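Local coordinates for penaeus monodon metallodensovirus major capsid protein (Penaeus monodon metallodensovirus, PDB 6WH7), which builds the icosahedral capsid of a shrimp densovirus, sixty copies of the protein forming the shell that probably encloses the viral genome, at residues M80-W85 / Y188-V193; L167-P172 / I341-F346. One frame throughout, in Å; residues are numbered along the deposited sequence.

Contact 1 of 2, residues M80-W85 / Y188-V193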
loop_
_atom_site.group_PDB
_atom_site.type_symbol
_atom_site.label_atom_id
_atom_site.label_comp_id
_atom_site.label_asym_id
_atom_site.label_seq_id
_atom_site.Cartn_x
_atom_site.Cartn_y
_atom_site.Cartn_z
ATOM N N MET A 80 -37.857 93.559 26.717
ATOM C CA MET A 80 -37.892 92.276 26.032
ATOM C C MET A 80 -39.333 91.923 25.696
ATOM O O MET A 80 -40.270 92.391 26.339
ATOM C CB MET A 80 -37.291 91.169 26.895
ATOM C CG MET A 80 -38.208 90.751 28.011
ATOM S SD MET A 80 -37.422 89.849 29.331
ATOM C CE MET A 80 -36.979 91.215 30.371
ATOM N N ILE A 81 -39.501 91.091 24.678
ATOM C CA ILE A 81 -40.800 90.519 24.347
ATOM C C ILE A 81 -40.998 89.264 25.173
ATOM O O ILE A 81 -40.126 88.395 25.220
ATOM C CB ILE A 81 -40.909 90.204 22.848
ATOM C CG1 ILE A 81 -40.869 91.477 22.025
ATOM C CG2 ILE A 81 -42.188 89.461 22.560
ATOM C CD1 ILE A 81 -42.028 92.361 22.287
ATOM N N VAL A 82 -42.147 89.164 25.820
ATOM C CA VAL A 82 -42.483 88.027 26.662
ATOM C C VAL A 82 -43.322 87.075 25.831
ATOM O O VAL A 82 -44.414 87.436 25.384
ATOM C CB VAL A 82 -43.234 88.477 27.920
ATOM C CG1 VAL A 82 -43.581 87.294 28.779
ATOM C CG2 VAL A 82 -42.405 89.479 28.678
ATOM N N ILE A 83 -42.815 85.872 25.601
ATOM C CA ILE A 83 -43.557 84.904 24.804
ATOM C C ILE A 83 -44.557 84.239 25.736
ATOM O O ILE A 83 -44.155 83.455 26.604
ATOM C CB ILE A 83 -42.630 83.865 24.160
ATOM C CG1 ILE A 83 -41.447 84.545 23.479
ATOM C CG2 ILE A 83 -43.386 83.039 23.156
ATOM C CD1 ILE A 83 -41.829 85.537 22.476
ATOM N N PRO A 84 -45.846 84.490 25.597
ATOM C CA PRO A 84 -46.836 83.885 26.494
ATOM C C PRO A 84 -47.083 82.426 26.135
ATOM O O PRO A 84 -48.222 81.990 25.984
ATOM C CB PRO A 84 -48.074 84.748 26.260
ATOM C CG PRO A 84 -47.946 85.165 24.868
ATOM C CD PRO A 84 -46.492 85.319 24.572
ATOM N N TRP A 85 -46.008 81.667 26.003
ATOM C CA TRP A 85 -46.096 80.317 25.484
ATOM C C TRP A 85 -46.478 79.333 26.566
ATOM O O TRP A 85 -46.616 78.143 26.284
ATOM C CB TRP A 85 -44.760 79.920 24.869
ATOM C CG TRP A 85 -43.761 79.476 25.874
ATOM C CD1 TRP A 85 -43.176 80.226 26.837
ATOM C CD2 TRP A 85 -43.151 78.188 25.943
ATOM N NE1 TRP A 85 -42.294 79.464 27.559
ATOM C CE2 TRP A 85 -42.254 78.209 27.013
ATOM C CE3 TRP A 85 -43.299 77.006 25.213
ATOM C CZ2 TRP A 85 -41.505 77.102 27.370
ATOM C CZ3 TRP A 85 -42.556 75.915 25.567
ATOM C CH2 TRP A 85 -41.670 75.965 26.638
ATOM N N TYR A 188 -46.024 91.669 23.941
ATOM C CA TYR A 188 -45.961 91.896 25.376
ATOM C C TYR A 188 -44.529 92.255 25.723
ATOM O O TYR A 188 -43.632 91.417 25.626
ATOM C CB TYR A 188 -46.409 90.665 26.155
ATOM C CG TYR A 188 -47.830 90.236 25.916
ATOM C CD1 TYR A 188 -48.800 91.149 25.562
ATOM C CD2 TYR A 188 -48.214 88.928 26.123
ATOM C CE1 TYR A 188 -50.096 90.758 25.361
ATOM C CE2 TYR A 188 -49.510 88.531 25.933
ATOM C CZ TYR A 188 -50.446 89.449 25.554
ATOM O OH TYR A 188 -51.743 89.058 25.367
ATOM N N VAL A 189 -44.320 93.484 26.175
ATOM C CA VAL A 189 -42.989 94.007 26.430
ATOM C C VAL A 189 -42.819 94.166 27.928
ATOM O O VAL A 189 -43.693 94.708 28.611
ATOM C CB VAL A 189 -42.738 95.337 25.696
ATOM C CG1 VAL A 189 -42.712 95.124 24.222
ATOM C CG2 VAL A 189 -43.815 96.310 26.003
ATOM N N ALA A 190 -41.706 93.667 28.437
ATOM C CA ALA A 190 -41.329 93.843 29.823
ATOM C C ALA A 190 -39.985 94.537 29.873
ATOM O O ALA A 190 -39.074 94.195 29.119
ATOM C CB ALA A 190 -41.248 92.512 30.541
ATOM N N SER A 191 -39.866 95.516 30.750
ATOM C CA SER A 191 -38.607 96.203 30.976
ATOM C C SER A 191 -38.023 95.667 32.271
ATOM O O SER A 191 -38.542 95.945 33.355
ATOM C CB SER A 191 -38.812 97.713 31.042
ATOM O OG SER A 191 -37.586 98.382 31.269
ATOM N N THR A 192 -36.953 94.895 32.163
ATOM C CA THR A 192 -36.274 94.385 33.345
ATOM C C THR A 192 -35.357 95.462 33.908
ATOM O O THR A 192 -34.469 95.965 33.214
ATOM C CB THR A 192 -35.512 93.106 33.009
ATOM O OG1 THR A 192 -34.822 92.631 34.173
ATOM C CG2 THR A 192 -34.554 93.313 31.840
ATOM N N VAL A 193 -35.606 95.853 35.154
ATOM C CA VAL A 193 -34.896 96.959 35.783
ATOM C C VAL A 193 -34.622 96.594 37.235
ATOM O O VAL A 193 -35.543 96.240 37.975
ATOM C CB VAL A 193 -35.694 98.275 35.691
ATOM C CG1 VAL A 193 -35.004 99.377 36.458
ATOM C CG2 VAL A 193 -35.873 98.699 34.239
#
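Met80 and Thr192 meet at about a right angle, the methionine laying its terminal methyl against the threonine methyl, with CE of Met80 3.5 Å from CG2 of Thr192. The bend at chi3 (90°) swings CE across to Thr192, two residues past the bridged Ala190. On the same face, Val82 sends CG2 to 3.7 Å from CB of Ala190, whose short side chain permits the close approach. Ile81 and Val189 sit on the other face as a non-hydrogen-bonded antiparallel pair. Their chains cross obliquely, and CD1 of Ile81 comes to 3.4 Å from CG1 of Val189. Pro84, the centre of an inverse gamma turn, sets its CG 3.9 Å from CE2 of Tyr188, the two side chains crossing at about a right angle. The far end of the tyrosine ring is tied down by a hydrogen bond from OH to the carbonyl of Pro179, and Trp178 stacks on it.

Three hydrogen bonds join the backbones. Met80 and Ala190 form a reciprocal pair, N of each to O of the other at 2.8 Å, and Val82 N reaches Tyr188 O at 2.7 Å. Strand 189-191 is the outermost of its five-stranded sheet within the chain, while strand 79-83 also bonds to strand 270-274, consistent with the jelly-roll beta-barrel of parvoviral capsid proteins. The contact is thus a mostly apolar sheet margin: backbone polar groups are paired between strands, one face carries Ile81 against Val189, the other Met80, Val82 and Ala190, and the tyrosine hydroxyl has its partner in the Pro179 carbonyl.

Contact 2 of 2, residues L167-P172 / I341-F346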
loop_
_atom_site.group_PDB
_atom_site.type_symbol
_atom_site.label_atom_id
_atom_site.label_comp_id
_atom_site.label_asym_id
_atom_site.label_seq_id
_atom_site.Cartn_x
_atom_site.Cartn_y
_atom_site.Cartn_z
ATOM N N LEU A 167 -36.361 85.771 36.165
ATOM C CA LEU A 167 -37.636 86.468 36.247
ATOM C C LEU A 167 -38.699 85.455 36.635
ATOM O O LEU A 167 -39.044 84.574 35.844
ATOM C CB LEU A 167 -37.971 87.137 34.919
ATOM C CG LEU A 167 -37.403 88.526 34.651
ATOM C CD1 LEU A 167 -35.902 88.509 34.643
ATOM C CD2 LEU A 167 -37.914 89.015 33.316
ATOM N N SER A 168 -39.203 85.571 37.856
ATOM C CA SER A 168 -40.270 84.692 38.309
ATOM C C SER A 168 -41.610 85.126 37.743
ATOM O O SER A 168 -42.379 84.308 37.232
ATOM C CB SER A 168 -40.316 84.687 39.831
ATOM O OG SER A 168 -41.400 83.915 40.302
ATOM N N LYS A 169 -41.898 86.412 37.835
ATOM C CA LYS A 169 -43.144 86.997 37.391
ATOM C C LYS A 169 -42.801 88.234 36.588
ATOM O O LYS A 169 -41.871 88.966 36.931
ATOM C CB LYS A 169 -44.032 87.348 38.574
ATOM C CG LYS A 169 -45.370 87.889 38.202
ATOM C CD LYS A 169 -46.118 88.322 39.428
ATOM C CE LYS A 169 -46.537 87.148 40.270
ATOM N NZ LYS A 169 -47.302 87.601 41.457
ATOM N N VAL A 170 -43.543 88.461 35.515
ATOM C CA VAL A 170 -43.180 89.450 34.514
ATOM C C VAL A 170 -44.355 90.386 34.308
ATOM O O VAL A 170 -45.477 89.934 34.069
ATOM C CB VAL A 170 -42.776 88.775 33.194
ATOM C CG1 VAL A 170 -42.495 89.798 32.176
ATOM C CG2 VAL A 170 -41.559 87.914 33.401
ATOM N N TYR A 171 -44.100 91.673 34.381
ATOM C CA TYR A 171 -45.125 92.688 34.271
ATOM C C TYR A 171 -44.937 93.505 33.004
ATOM O O TYR A 171 -43.818 93.627 32.501
ATOM C CB TYR A 171 -45.087 93.639 35.470
ATOM C CG TYR A 171 -45.409 92.996 36.785
ATOM C CD1 TYR A 171 -46.705 92.948 37.250
ATOM C CD2 TYR A 171 -44.414 92.432 37.560
ATOM C CE1 TYR A 171 -47.003 92.368 38.451
ATOM C CE2 TYR A 171 -44.701 91.845 38.760
ATOM C CZ TYR A 171 -45.996 91.817 39.202
ATOM O OH TYR A 171 -46.290 91.234 40.408
ATOM N N PRO A 172 -46.004 94.071 32.456
ATOM C CA PRO A 172 -45.846 94.997 31.338
ATOM C C PRO A 172 -45.149 96.276 31.767
ATOM O O PRO A 172 -45.057 96.605 32.949
ATOM C CB PRO A 172 -47.286 95.264 30.896
ATOM C CG PRO A 172 -48.098 94.968 32.073
ATOM C CD PRO A 172 -47.421 93.841 32.770
ATOM N N ILE A 341 -53.711 91.333 30.482
ATOM C CA ILE A 341 -52.910 90.453 31.324
ATOM C C ILE A 341 -52.139 91.302 32.325
ATOM O O ILE A 341 -51.408 92.220 31.942
ATOM C CB ILE A 341 -51.954 89.600 30.483
ATOM C CG1 ILE A 341 -52.728 88.711 29.521
ATOM C CG2 ILE A 341 -51.102 88.744 31.376
ATOM C CD1 ILE A 341 -51.865 87.992 28.545
ATOM N N ASN A 342 -52.297 90.995 33.609
ATOM C CA ASN A 342 -51.635 91.770 34.650
ATOM C C ASN A 342 -50.164 91.413 34.751
ATOM O O ASN A 342 -49.305 92.295 34.844
ATOM C CB ASN A 342 -52.331 91.535 35.985
ATOM C CG ASN A 342 -53.699 92.135 36.023
ATOM O OD1 ASN A 342 -53.982 93.084 35.300
ATOM N ND2 ASN A 342 -54.569 91.579 36.848
ATOM N N ASN A 343 -49.860 90.125 34.749
ATOM C CA ASN A 343 -48.490 89.652 34.792
ATOM C C ASN A 343 -48.473 88.240 34.242
ATOM O O ASN A 343 -49.511 87.583 34.147
ATOM C CB ASN A 343 -47.918 89.727 36.212
ATOM C CG ASN A 343 -48.718 88.927 37.218
ATOM O OD1 ASN A 343 -49.157 87.815 36.951
ATOM N ND2 ASN A 343 -48.951 89.521 38.376
ATOM N N ILE A 344 -47.287 87.784 33.862
ATOM C CA ILE A 344 -47.094 86.421 33.401
ATOM C C ILE A 344 -46.077 85.759 34.313
ATOM O O ILE A 344 -44.964 86.264 34.485
ATOM C CB ILE A 344 -46.650 86.359 31.933
ATOM C CG1 ILE A 344 -47.777 86.833 31.024
ATOM C CG2 ILE A 344 -46.273 84.954 31.561
ATOM C CD1 ILE A 344 -47.372 86.986 29.588
ATOM N N GLN A 345 -46.472 84.646 34.905
ATOM C CA GLN A 345 -45.621 83.802 35.721
ATOM C C GLN A 345 -45.054 82.697 34.849
ATOM O O GLN A 345 -45.718 82.222 33.930
ATOM C CB GLN A 345 -46.429 83.202 36.861
ATOM C CG GLN A 345 -46.994 84.223 37.794
ATOM C CD GLN A 345 -48.000 83.627 38.733
ATOM O OE1 GLN A 345 -48.628 82.619 38.423
ATOM N NE2 GLN A 345 -48.163 84.244 39.894
ATOM N N PHE A 346 -43.816 82.292 35.120
ATOM C CA PHE A 346 -43.214 81.226 34.325
ATOM C C PHE A 346 -42.899 79.982 35.143
ATOM O O PHE A 346 -43.565 78.965 34.951
ATOM C CB PHE A 346 -42.006 81.743 33.555
ATOM C CG PHE A 346 -42.387 82.618 32.412
ATOM C CD1 PHE A 346 -42.938 82.065 31.276
ATOM C CD2 PHE A 346 -42.203 83.977 32.463
ATOM C CE1 PHE A 346 -43.298 82.849 30.223
ATOM C CE2 PHE A 346 -42.562 84.763 31.403
ATOM C CZ PHE A 346 -43.106 84.195 30.284
#
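Asn343 meets Lys169, and these two with Val170 have the largest shares of the buried surface. Asn343 has CG between its backbone N and carbonyl carbon (chi1 58°), which places its amide between the lysine chain and the ring of Tyr171. Its CB lies over one face of that ring in a CH-pi contact, 3.9 Å from the ring centroid, and the amide plane stands at 86° to the ring. On the other flank, CD of Lys169 lies 3.3 Å from ND2 of Asn343. The lysine runs alongside Gln345, both pointing the same way, with CE of Lys169 3.3 Å from NE2 of Gln345. A long methylene chain suits this place, packing along both amides; no hydrogen bond links the ammonium to either.

Val170 points to the opposite face, where its CG2 approaches the edge of the Phe346 ring, 3.9 Å from CE2. The same ring has CG2 of Ile344 over one face. Reciprocal 2.8 Å backbone hydrogen bonds join Val170 and Ile344, N of each to O of the other, and Phe346 N adds a longer bond of 3.3 Å to Ser168 O. At a subunit interface, Ser168 packs on Ala321 of a neighbouring subunit. The short antiparallel pairing therefore divides its chemistry by face: amides, a cationic chain and an aromatic ring on one, a hydrocarbon surface turned to the protein interior on the other.

The centres of contacts 1 and 2 lie about 8 Å apart, and their apolar faces pack directly on one another. CB of Ala190 is 3.4 Å from CG1 of Val170, and CG1 of Val82 is 3.5 Å from CZ of Phe346. At another point of the junction, OH of Tyr188 comes to 3.4 Å from CD1 of Ile341. Contact 1 belongs to a five-stranded antiparallel sheet and contact 2 to a separate three-stranded one, so this junction packs the small sheet against the larger. The segments alternate along the chain: 80-85, 167-172, 188-193 and 341-346. The first and last, far apart in sequence, thus meet the neighbouring 167-172 and 188-193, and their apolar faces share one buried junction, with strand 169-179 leading on to strand 189-191.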